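Local coordinates for protein decapping nuclease RAI1 (PDB 5ULJ) that removes NAD caps and hydrolyses m7G-capped and triphosphorylated 5' ends of RNA with a divalent metal cation, and stimulates the exoribonuclease RAT1, at residues S53-P58 with A187-P192; S60-S65 with R303-Y308; K258-L263 with V291-R296. All blocks are in the same frame, centred on the assembly; numbering follows the deposited sequence.

Contact 1 (S53-P58 with A187-P192); sequences SYYYLP and AIATLP
Tyr54 and Tyr55 pair with Leu191 and Thr190 in a short antiparallel ribbon, a two-stranded sheet that forms just where helix 169-188 runs out. Backbone hydrogen bonds of Ser53 and Tyr55 with Val239 tie it to the end of strand 228-239. Tyr54 and Leu191 are the hydrogen-bonded pair: Tyr54 N gives to Leu191 O at 2.8 Å, and Leu191 N to Tyr54 O at 2.7 Å. Tyr55 and Thr190 make the non-hydrogen-bonded pair beyond it. A third bond runs from Tyr56 N to Ala189 O (2.8 Å); it is nearly straight at the hydrogen, 172°, yet the donor stands 41° above the carbonyl plane, where the chain has just left its helical conformation.

The side chains divide between two faces. On that of Leu191, its methyl CD1 lies obliquely against Tyr56, 3.7 Å from CB, while the Tyr54 ring turns its edge to the carbonyl oxygens of Leu191 and Pro192. Further along, Leu57 has CG anti to its backbone N (chi1 -168°), which carries CD1 to within 3.8 Å of Ile188 CD1 and close to the Ala189 methyl. On the face of Thr190, the Tyr55 ring leads to Met255 and Leu257 of strand 254-261.

Ser53 OG holds a water at 2.9 Å, and this water donates to Thr190 OG1. Paired main chain thus fixes the path after the helix, while the single bond from Thr190 OG1 to Glu186 O links the ribbon to the last turn of helix 169-188, which carries the metal-binding Glu186.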
loop_
_atom_site.group_PDB
_atom_site.type_symbol
_atom_site.label_atom_id
_atom_site.label_comp_id
_atom_site.label_asym_id
_atom_site.label_seq_id
_atom_site.Cartn_x
_atom_site.Cartn_y
_atom_site.Cartn_z
ATOM N N SER A 53 10.651 -7.862 10.233
ATOM C CA SER A 53 9.946 -8.628 11.254
ATOM C C SER A 53 9.689 -10.051 10.769
ATOM O O SER A 53 9.554 -10.291 9.570
ATOM C CB SER A 53 8.627 -7.949 11.631
ATOM O OG SER A 53 8.852 -6.658 12.170
ATOM N N TYR A 54 9.620 -10.991 11.705
ATOM C CA TYR A 54 9.404 -12.393 11.363
ATOM C C TYR A 54 8.144 -12.931 12.031
ATOM O O TYR A 54 7.951 -12.765 13.234
ATOM C CB TYR A 54 10.617 -13.233 11.763
ATOM C CG TYR A 54 11.870 -12.881 10.994
ATOM C CD1 TYR A 54 12.692 -11.841 11.407
ATOM C CD2 TYR A 54 12.228 -13.586 9.852
ATOM C CE1 TYR A 54 13.834 -11.512 10.705
ATOM C CE2 TYR A 54 13.369 -13.266 9.144
ATOM C CZ TYR A 54 14.169 -12.228 9.575
ATOM O OH TYR A 54 15.308 -11.906 8.873
ATOM N N TYR A 55 7.294 -13.579 11.242
ATOM C CA TYR A 55 6.014 -14.064 11.743
ATOM C C TYR A 55 6.185 -15.150 12.797
ATOM O O TYR A 55 6.896 -16.133 12.587
ATOM C CB TYR A 55 5.154 -14.595 10.595
ATOM C CG TYR A 55 3.758 -14.993 11.023
ATOM C CD1 TYR A 55 2.777 -14.033 11.233
ATOM C CD2 TYR A 55 3.424 -16.326 11.221
ATOM C CE1 TYR A 55 1.502 -14.389 11.626
ATOM C CE2 TYR A 55 2.149 -16.692 11.614
ATOM C CZ TYR A 55 1.193 -15.718 11.816
ATOM O OH TYR A 55 -0.078 -16.074 12.207
ATOM N N TYR A 56 5.527 -14.961 13.935
ATOM C CA TYR A 56 5.494 -15.976 14.978
ATOM C C TYR A 56 4.242 -15.836 15.829
ATOM O O TYR A 56 4.121 -14.912 16.634
ATOM C CB TYR A 56 6.736 -15.896 15.864
ATOM C CG TYR A 56 6.689 -16.866 17.022
ATOM C CD1 TYR A 56 6.669 -18.237 16.800
ATOM C CD2 TYR A 56 6.651 -16.414 18.334
ATOM C CE1 TYR A 56 6.620 -19.130 17.851
ATOM C CE2 TYR A 56 6.603 -17.300 19.392
ATOM C CZ TYR A 56 6.590 -18.657 19.146
ATOM O OH TYR A 56 6.540 -19.545 20.196
ATOM N N LEU A 57 3.310 -16.761 15.643
ATOM C CA LEU A 57 2.064 -16.751 16.392
ATOM C C LEU A 57 1.625 -18.176 16.691
ATOM O O LEU A 57 0.935 -18.797 15.883
ATOM C CB LEU A 57 0.975 -16.010 15.614
ATOM C CG LEU A 57 -0.300 -15.658 16.384
ATOM C CD1 LEU A 57 -0.003 -14.648 17.481
ATOM C CD2 LEU A 57 -1.366 -15.130 15.437
ATOM N N PRO A 58 2.036 -18.703 17.854
ATOM C CA PRO A 58 1.679 -20.065 18.262
ATOM C C PRO A 58 0.172 -20.258 18.301
ATOM O O PRO A 58 -0.548 -19.354 18.724
ATOM C CB PRO A 58 2.273 -20.186 19.669
ATOM C CG PRO A 58 3.316 -19.135 19.743
ATOM C CD PRO A 58 2.847 -18.015 18.871
ATOM N N ALA A 187 2.339 -6.598 16.427
ATOM C CA ALA A 187 3.344 -6.619 17.484
ATOM C C ALA A 187 3.413 -7.981 18.170
ATOM O O ALA A 187 4.498 -8.494 18.440
ATOM C CB ALA A 187 3.061 -5.527 18.505
ATOM N N ILE A 188 2.252 -8.567 18.446
ATOM C CA ILE A 188 2.193 -9.832 19.173
ATOM C C ILE A 188 2.325 -11.045 18.253
ATOM O O ILE A 188 2.402 -12.180 18.725
ATOM C CB ILE A 188 0.883 -9.956 19.978
ATOM C CG1 ILE A 188 -0.331 -9.921 19.046
ATOM C CG2 ILE A 188 0.791 -8.851 21.021
ATOM C CD1 ILE A 188 -1.034 -11.254 18.897
ATOM N N ALA A 189 2.356 -10.808 16.945
ATOM C CA ALA A 189 2.451 -11.906 15.987
ATOM C C ALA A 189 3.785 -11.915 15.250
ATOM O O ALA A 189 3.984 -12.708 14.329
ATOM C CB ALA A 189 1.303 -11.839 14.988
ATOM N N THR A 190 4.698 -11.035 15.648
ATOM C CA THR A 190 5.996 -10.956 14.988
ATOM C C THR A 190 7.159 -10.948 15.972
ATOM O O THR A 190 7.006 -10.592 17.140
ATOM C CB THR A 190 6.109 -9.700 14.099
ATOM O OG1 THR A 190 5.822 -8.531 14.877
ATOM C CG2 THR A 190 5.141 -9.779 12.927
ATOM N N LEU A 191 8.324 -11.349 15.476
ATOM C CA LEU A 191 9.563 -11.289 16.238
ATOM C C LEU A 191 10.562 -10.406 15.503
ATOM O O LEU A 191 10.588 -10.393 14.271
ATOM C CB LEU A 191 10.141 -12.690 16.450
ATOM C CG LEU A 191 9.342 -13.638 17.345
ATOM C CD1 LEU A 191 10.005 -15.006 17.398
ATOM C CD2 LEU A 191 9.195 -13.056 18.741
ATOM N N PRO A 192 11.383 -9.655 16.254
ATOM C CA PRO A 192 12.388 -8.769 15.654
ATOM C C PRO A 192 13.385 -9.536 14.793
ATOM O O PRO A 192 13.858 -9.025 13.779
ATOM C CB PRO A 192 13.083 -8.150 16.872
ATOM C CG PRO A 192 12.099 -8.285 17.985
ATOM C CD PRO A 192 11.378 -9.569 17.724
HETATM O O HOH W 1 6.237 -5.968 13.321
HETATM O O HOH W 2 5.368 -12.852 18.437
HETATM O O HOH W 3 4.039 -14.301 19.644
#

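Contact 2 (S60-S65 with R303-Y308); sequences SKIDGS and RDVELY
Ile62 against Val305 is the tight part of this contact, in which the loop 60-65 leans on the start of strand 302-309 without a single hydrogen bond between them. The two side chains cross at about a right angle, with Ile62 CD1 3.5 Å from Val305 CG1. Val305 offers that methyl because CG1 stands between its backbone N and carbonyl carbon (chi1 72°). The other branch of Ile62 lies down on the strand itself: CG2 is 3.7 Å from Asp304 CA and nearly as close to Arg303 O. Leu57, a few residues earlier in the chain, touches Val305 as well.

The solvent side is much looser. There the Arg303 chain bends at chi2 (-68°) and lays its guanidinium along Gly64, NH1 coming 3.6 Å from Gly64 CA, with Gly64 O over one face and offset toward the rim. This is packing against backbone; the charge is answered elsewhere, by a salt bridge from Arg303 NE to Asp297. Gly64 has a positive phi, 86°, a conformation in which a beta carbon would crowd the carbonyl oxygen of Asp63. Asp63 turns away from the strand and braces its own loop instead, its OD1 accepting from Ser65 OG at 2.8 Å and weakly from Ser65 N at 3.3 Å.

Under this loop the strand is irregular. Arg303 and Asp304 both face Phe295 of strand 290-296, the arrangement that defines a classic beta bulge.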
loop_
_atom_site.group_PDB
_atom_site.type_symbol
_atom_site.label_atom_id
_atom_site.label_comp_id
_atom_site.label_asym_id
_atom_site.label_seq_id
_atom_site.Cartn_x
_atom_site.Cartn_y
_atom_site.Cartn_z
ATOM N N SER A 60 -1.191 -21.894 20.289
ATOM C CA SER A 60 -1.446 -21.930 21.721
ATOM C C SER A 60 -2.136 -20.659 22.209
ATOM O O SER A 60 -3.059 -20.721 23.021
ATOM C CB SER A 60 -0.135 -22.136 22.484
ATOM O OG SER A 60 -0.175 -21.499 23.750
ATOM N N LYS A 61 -1.689 -19.510 21.711
ATOM C CA LYS A 61 -2.199 -18.230 22.194
ATOM C C LYS A 61 -3.339 -17.679 21.342
ATOM O O LYS A 61 -3.626 -16.483 21.373
ATOM C CB LYS A 61 -1.073 -17.197 22.268
ATOM C CG LYS A 61 -0.418 -16.880 20.938
ATOM C CD LYS A 61 0.664 -15.826 21.105
ATOM C CE LYS A 61 1.832 -16.347 21.928
ATOM N NZ LYS A 61 2.896 -15.317 22.094
ATOM N N ILE A 62 -3.988 -18.551 20.583
ATOM C CA ILE A 62 -5.195 -18.167 19.867
ATOM C C ILE A 62 -6.370 -18.870 20.542
ATOM O O ILE A 62 -7.003 -19.764 19.978
ATOM C CB ILE A 62 -5.108 -18.516 18.369
ATOM C CG1 ILE A 62 -3.817 -17.947 17.784
ATOM C CG2 ILE A 62 -6.298 -17.946 17.611
ATOM C CD1 ILE A 62 -3.226 -18.777 16.675
ATOM N N ASP A 63 -6.634 -18.457 21.777
ATOM C CA ASP A 63 -7.632 -19.099 22.620
ATOM C C ASP A 63 -8.602 -18.081 23.210
ATOM O O ASP A 63 -9.408 -18.411 24.081
ATOM C CB ASP A 63 -6.948 -19.886 23.739
ATOM C CG ASP A 63 -5.977 -19.037 24.541
ATOM O OD1 ASP A 63 -5.688 -17.898 24.117
ATOM O OD2 ASP A 63 -5.498 -19.509 25.594
ATOM N N GLY A 64 -8.516 -16.843 22.736
ATOM C CA GLY A 64 -9.402 -15.788 23.191
ATOM C C GLY A 64 -8.914 -15.085 24.443
ATOM O O GLY A 64 -9.678 -14.383 25.104
ATOM N N SER A 65 -7.637 -15.266 24.765
ATOM C CA SER A 65 -7.066 -14.678 25.972
ATOM C C SER A 65 -6.402 -13.330 25.702
ATOM O O SER A 65 -6.260 -12.510 26.609
ATOM C CB SER A 65 -6.051 -15.637 26.601
ATOM O OG SER A 65 -4.919 -15.803 25.764
ATOM N N ARG A 303 -9.778 -14.258 18.675
ATOM C CA ARG A 303 -10.510 -15.518 18.749
ATOM C C ARG A 303 -10.039 -16.555 17.735
ATOM O O ARG A 303 -10.114 -17.757 17.989
ATOM C CB ARG A 303 -12.007 -15.267 18.550
ATOM C CG ARG A 303 -12.677 -14.543 19.701
ATOM C CD ARG A 303 -12.728 -15.421 20.939
ATOM N NE ARG A 303 -13.325 -14.725 22.074
ATOM C CZ ARG A 303 -13.402 -15.230 23.300
ATOM N NH1 ARG A 303 -12.918 -16.438 23.555
ATOM N NH2 ARG A 303 -13.963 -14.526 24.275
ATOM N N ASP A 304 -9.561 -16.091 16.587
ATOM C CA ASP A 304 -9.227 -16.994 15.496
ATOM C C ASP A 304 -8.187 -16.390 14.557
ATOM O O ASP A 304 -8.036 -15.171 14.485
ATOM C CB ASP A 304 -10.495 -17.357 14.717
ATOM C CG ASP A 304 -10.295 -18.533 13.783
ATOM O OD1 ASP A 304 -9.431 -19.386 14.074
ATOM O OD2 ASP A 304 -11.004 -18.604 12.758
ATOM N N VAL A 305 -7.467 -17.253 13.847
ATOM C CA VAL A 305 -6.497 -16.811 12.856
ATOM C C VAL A 305 -6.663 -17.637 11.582
ATOM O O VAL A 305 -7.034 -18.811 11.634
ATOM C CB VAL A 305 -5.048 -16.929 13.383
ATOM C CG1 VAL A 305 -4.616 -18.385 13.455
ATOM C CG2 VAL A 305 -4.092 -16.134 12.511
ATOM N N GLU A 306 -6.412 -17.018 10.434
ATOM C CA GLU A 306 -6.532 -17.717 9.161
ATOM C C GLU A 306 -5.474 -17.259 8.166
ATOM O O GLU A 306 -5.332 -16.067 7.896
ATOM C CB GLU A 306 -7.929 -17.519 8.572
ATOM C CG GLU A 306 -8.123 -18.147 7.197
ATOM C CD GLU A 306 -8.320 -19.652 7.243
ATOM O OE1 GLU A 306 -8.274 -20.234 8.348
ATOM O OE2 GLU A 306 -8.525 -20.253 6.168
ATOM N N LEU A 307 -4.730 -18.220 7.627
ATOM C CA LEU A 307 -3.727 -17.936 6.610
ATOM C C LEU A 307 -4.322 -18.093 5.217
ATOM O O LEU A 307 -4.931 -19.117 4.906
ATOM C CB LEU A 307 -2.514 -18.854 6.775
ATOM C CG LEU A 307 -1.472 -18.840 5.652
ATOM C CD1 LEU A 307 -0.771 -17.495 5.567
ATOM C CD2 LEU A 307 -0.462 -19.961 5.844
ATOM N N TYR A 308 -4.152 -17.072 4.385
ATOM C CA TYR A 308 -4.621 -17.122 3.006
ATOM C C TYR A 308 -3.461 -17.103 2.022
ATOM O O TYR A 308 -2.503 -16.349 2.194
ATOM C CB TYR A 308 -5.551 -15.946 2.694
ATOM C CG TYR A 308 -6.842 -15.917 3.476
ATOM C CD1 TYR A 308 -6.934 -15.224 4.676
ATOM C CD2 TYR A 308 -7.975 -16.568 3.006
ATOM C CE1 TYR A 308 -8.117 -15.186 5.388
ATOM C CE2 TYR A 308 -9.162 -16.538 3.713
ATOM C CZ TYR A 308 -9.227 -15.845 4.904
ATOM O OH TYR A 308 -10.406 -15.813 5.613
#

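Contact 3 (K258-L263 with V291-R296); sequences KTTRIL and VVYGFR. With 0WD ([[(2R,3S,4R,5R)-5-(3-aminocarbonyl-4H-pyridin-1-yl)-3,4-bis(oxidanyl)oxolan-2-yl]methoxy-oxidanyl-phosphoryl] [(2R,3S,4R,5R)-5-(6-aminopurin-9-yl)-4-oxidanyl-3-phosphonooxy-oxolan-2-yl]methyl hydrogen phosphate), chain F.
Lys258 sets its CB over the face of the Tyr293 ring and crosses it obliquely, while its amine reaches the bound dinucleotide. CB is 3.5 Å from the ring centroid and 16° off the normal, a close CH-pi contact. The chain then bends at chi2 (-73°) and runs on extended, bringing NZ 2.9 Å from OP3 of the ligand's 3'-phosphate, with a weak hydrogen bond to OP2 at 3.1 Å. Gln282 OE1 is a further partner of NZ.

Five backbone hydrogen bonds join the parallel strands, from Lys258 N-Val292 O to Ile262 N-Arg296 O. With helix 266-286 they form a beta-alpha-beta unit of the PD-(D/E)XK nuclease core; Lys258 directly follows the metal-binding Glu256 and Leu257, consistent with the family's (D/E)XK signature. Thr260 CG2 lies 3.6 Å from Phe295 CD2. The helix covers this face: Phe272 meets Tyr293 and Phe295 edge-to-face, and Thr279 OG1 bonds the Tyr293 hydroxyl. A serine in place of Tyr293 would probably leave the stem of Lys258 without its aromatic floor, open a gap beside Phe272 and leave Thr279 OG1 without its hydroxyl partner.

Arg261 CB covers one face of the Arg296 guanidinium, while Arg261 NH2 makes salt bridges to Asp298 and Glu264. Apolar footing and polar end imply a lysine amine held toward the 3'-phosphate, consistent with its substrate-binding role.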
loop_
_atom_site.group_PDB
_atom_site.type_symbol
_atom_site.label_atom_id
_atom_site.label_comp_id
_atom_site.label_asym_id
_atom_site.label_seq_id
_atom_site.Cartn_x
_atom_site.Cartn_y
_atom_site.Cartn_z
ATOM N N LYS A 258 -3.376 -8.706 8.836
ATOM C CA LYS A 258 -4.609 -7.931 8.912
ATOM C C LYS A 258 -5.463 -8.351 10.102
ATOM O O LYS A 258 -5.335 -9.467 10.606
ATOM C CB LYS A 258 -5.421 -8.084 7.624
ATOM C CG LYS A 258 -4.689 -7.700 6.350
ATOM C CD LYS A 258 -4.520 -6.197 6.235
ATOM C CE LYS A 258 -4.057 -5.814 4.841
ATOM N NZ LYS A 258 -3.856 -4.347 4.698
ATOM N N THR A 259 -6.338 -7.455 10.546
ATOM C CA THR A 259 -7.308 -7.783 11.585
ATOM C C THR A 259 -8.717 -7.393 11.165
ATOM O O THR A 259 -8.910 -6.454 10.393
ATOM C CB THR A 259 -6.986 -7.088 12.919
ATOM O OG1 THR A 259 -7.019 -5.666 12.747
ATOM C CG2 THR A 259 -5.624 -7.499 13.409
ATOM N N THR A 260 -9.696 -8.123 11.684
ATOM C CA THR A 260 -11.099 -7.830 11.425
ATOM C C THR A 260 -11.961 -8.515 12.477
ATOM O O THR A 260 -11.488 -9.388 13.204
ATOM C CB THR A 260 -11.530 -8.288 10.017
ATOM O OG1 THR A 260 -12.798 -7.707 9.687
ATOM C CG2 THR A 260 -11.630 -9.804 9.953
ATOM N N ARG A 261 -13.225 -8.115 12.563
ATOM C CA ARG A 261 -14.130 -8.705 13.539
ATOM C C ARG A 261 -14.554 -10.106 13.105
ATOM O O ARG A 261 -14.652 -10.388 11.910
ATOM C CB ARG A 261 -15.359 -7.815 13.740
ATOM C CG ARG A 261 -16.330 -8.338 14.787
ATOM C CD ARG A 261 -17.511 -7.411 14.989
ATOM N NE ARG A 261 -18.478 -7.987 15.920
ATOM C CZ ARG A 261 -19.551 -7.349 16.372
ATOM N NH1 ARG A 261 -19.800 -6.107 15.984
ATOM N NH2 ARG A 261 -20.375 -7.954 17.218
ATOM N N ILE A 262 -14.783 -10.981 14.083
ATOM C CA ILE A 262 -15.303 -12.320 13.829
ATOM C C ILE A 262 -16.590 -12.266 13.008
ATOM O O ILE A 262 -17.376 -11.325 13.127
ATOM C CB ILE A 262 -15.577 -13.078 15.143
ATOM C CG1 ILE A 262 -16.403 -12.210 16.096
ATOM C CG2 ILE A 262 -14.272 -13.487 15.806
ATOM C CD1 ILE A 262 -16.824 -12.921 17.365
ATOM N N LEU A 263 -16.797 -13.278 12.174
ATOM C CA LEU A 263 -17.946 -13.304 11.278
ATOM C C LEU A 263 -19.130 -14.025 11.913
ATOM O O LEU A 263 -19.266 -15.242 11.789
ATOM C CB LEU A 263 -17.569 -13.971 9.954
ATOM C CG LEU A 263 -16.277 -13.467 9.305
ATOM C CD1 LEU A 263 -16.040 -14.151 7.967
ATOM C CD2 LEU A 263 -16.302 -11.955 9.144
ATOM N N VAL A 291 -1.246 -13.930 3.263
ATOM C CA VAL A 291 -1.917 -12.996 4.161
ATOM C C VAL A 291 -2.453 -13.726 5.382
ATOM O O VAL A 291 -3.017 -14.810 5.262
ATOM C CB VAL A 291 -3.101 -12.271 3.491
ATOM C CG1 VAL A 291 -3.435 -11.005 4.266
ATOM C CG2 VAL A 291 -2.797 -11.949 2.042
ATOM N N VAL A 292 -2.284 -13.125 6.555
ATOM C CA VAL A 292 -2.858 -13.674 7.774
ATOM C C VAL A 292 -3.863 -12.699 8.379
ATOM O O VAL A 292 -3.547 -11.534 8.627
ATOM C CB VAL A 292 -1.768 -14.017 8.814
ATOM C CG1 VAL A 292 -2.330 -13.975 10.226
ATOM C CG2 VAL A 292 -1.176 -15.385 8.519
ATOM N N TYR A 293 -5.081 -13.184 8.592
ATOM C CA TYR A 293 -6.125 -12.398 9.232
ATOM C C TYR A 293 -6.334 -12.847 10.672
ATOM O O TYR A 293 -6.513 -14.035 10.941
ATOM C CB TYR A 293 -7.441 -12.513 8.460
ATOM C CG TYR A 293 -7.725 -11.359 7.525
ATOM C CD1 TYR A 293 -8.366 -10.213 7.979
ATOM C CD2 TYR A 293 -7.363 -11.420 6.186
ATOM C CE1 TYR A 293 -8.635 -9.158 7.127
ATOM C CE2 TYR A 293 -7.625 -10.369 5.326
ATOM C CZ TYR A 293 -8.259 -9.241 5.802
ATOM O OH TYR A 293 -8.521 -8.192 4.950
ATOM N N GLY A 294 -6.299 -11.891 11.593
ATOM C CA GLY A 294 -6.661 -12.153 12.972
ATOM C C GLY A 294 -8.098 -11.728 13.202
ATOM O O GLY A 294 -8.477 -10.605 12.869
ATOM N N PHE A 295 -8.903 -12.626 13.758
ATOM C CA PHE A 295 -10.313 -12.338 13.991
ATOM C C PHE A 295 -10.583 -12.057 15.467
ATOM O O PHE A 295 -10.291 -12.882 16.332
ATOM C CB PHE A 295 -11.184 -13.499 13.501
ATOM C CG PHE A 295 -11.098 -13.736 12.018
ATOM C CD1 PHE A 295 -10.106 -14.545 11.487
ATOM C CD2 PHE A 295 -12.008 -13.148 11.155
ATOM C CE1 PHE A 295 -10.024 -14.764 10.124
ATOM C CE2 PHE A 295 -11.932 -13.363 9.789
ATOM C CZ PHE A 295 -10.937 -14.171 9.274
ATOM N N ARG A 296 -11.142 -10.883 15.742
ATOM C CA ARG A 296 -11.386 -10.437 17.109
ATOM C C ARG A 296 -12.875 -10.262 17.390
ATOM O O ARG A 296 -13.668 -10.080 16.468
ATOM C CB ARG A 296 -10.656 -9.118 17.370
ATOM C CG ARG A 296 -11.000 -8.035 16.361
ATOM C CD ARG A 296 -10.994 -6.654 16.987
ATOM N NE ARG A 296 -11.568 -5.654 16.089
ATOM C CZ ARG A 296 -12.861 -5.352 16.039
ATOM N NH1 ARG A 296 -13.721 -5.973 16.836
ATOM N NH2 ARG A 296 -13.297 -4.431 15.191
HETATM C C1M 0WD F . 3.306 6.127 3.048
HETATM C C2M 0WD F . 1.922 5.546 2.997
HETATM O O2M 0WD F . 0.953 6.504 3.449
HETATM C C3M 0WD F . 2.135 4.484 4.030
HETATM O O3M 0WD F . 2.397 5.138 5.273
HETATM O O4M 0WD F . 4.079 4.947 2.750
HETATM C C4M 0WD F . 3.441 3.872 3.512
HETATM C C5M 0WD F . 3.207 2.645 2.616
HETATM O O5M 0WD F . 2.672 2.996 1.337
HETATM P PN 0WD F . 1.647 1.974 0.627
HETATM O O1N 0WD F . 2.315 0.732 1.074
HETATM O O2N 0WD F . 1.683 2.487 -0.760
HETATM O O3P 0WD F . 0.253 2.205 1.394
HETATM P PA 0WD F . -0.921 1.141 1.623
HETATM O O1A 0WD F . -2.201 1.873 1.728
HETATM O O2A 0WD F . -0.786 0.046 0.638
HETATM O O5B 0WD F . -0.547 0.566 3.081
HETATM C C5B 0WD F . -1.333 0.932 4.217
HETATM C C4B 0WD F . -0.437 1.033 5.456
HETATM C C3B 0WD F . -1.145 0.544 6.693
HETATM O O3B 0WD F . -1.352 -0.881 6.655
HETATM P "P2'" 0WD F . -2.781 -1.492 6.317
HETATM O OP2 0WD F . -2.757 -2.741 7.112
HETATM O OP1 0WD F . -3.722 -0.477 6.812
HETATM O OP3 0WD F . -2.746 -1.693 4.861
HETATM O O4B 0WD F . -0.186 2.408 5.826
HETATM C C1B 0WD F . 0.145 2.356 7.252
HETATM C C2B 0WD F . -0.044 0.894 7.642
HETATM O O2B 0WD F . 1.128 0.154 7.282
HETATM O O HOH W 4 -10.024 -5.069 14.295
#

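How the contacts relate
Strand 290-296 lies at the middle of the set: contact 3 uses one edge, and the strand of contact 2 pairs antiparallel with the other, Tyr308 N lying 2.7 Å from Val291 O and Arg303 N 2.8 Å from Phe295 O. Their centres are 9 Å apart. Contact 1 packs against both through Tyr55, whose OH comes within 3.7 Å of Val292 CG1 and 4.0 Å of Val305 CG2; Leu57 CD2 also meets Val305 CG2, at 4.1 Å. Distance from the active site grows outward: the side chain of Lys258 is about 4 Å from the calcium ion, that of Thr190 about 10 Å and that of Val305 about 13 Å. Contact 3 reaches the ligand pocket through Lys258, with contacts 1 and 2 in outer layers.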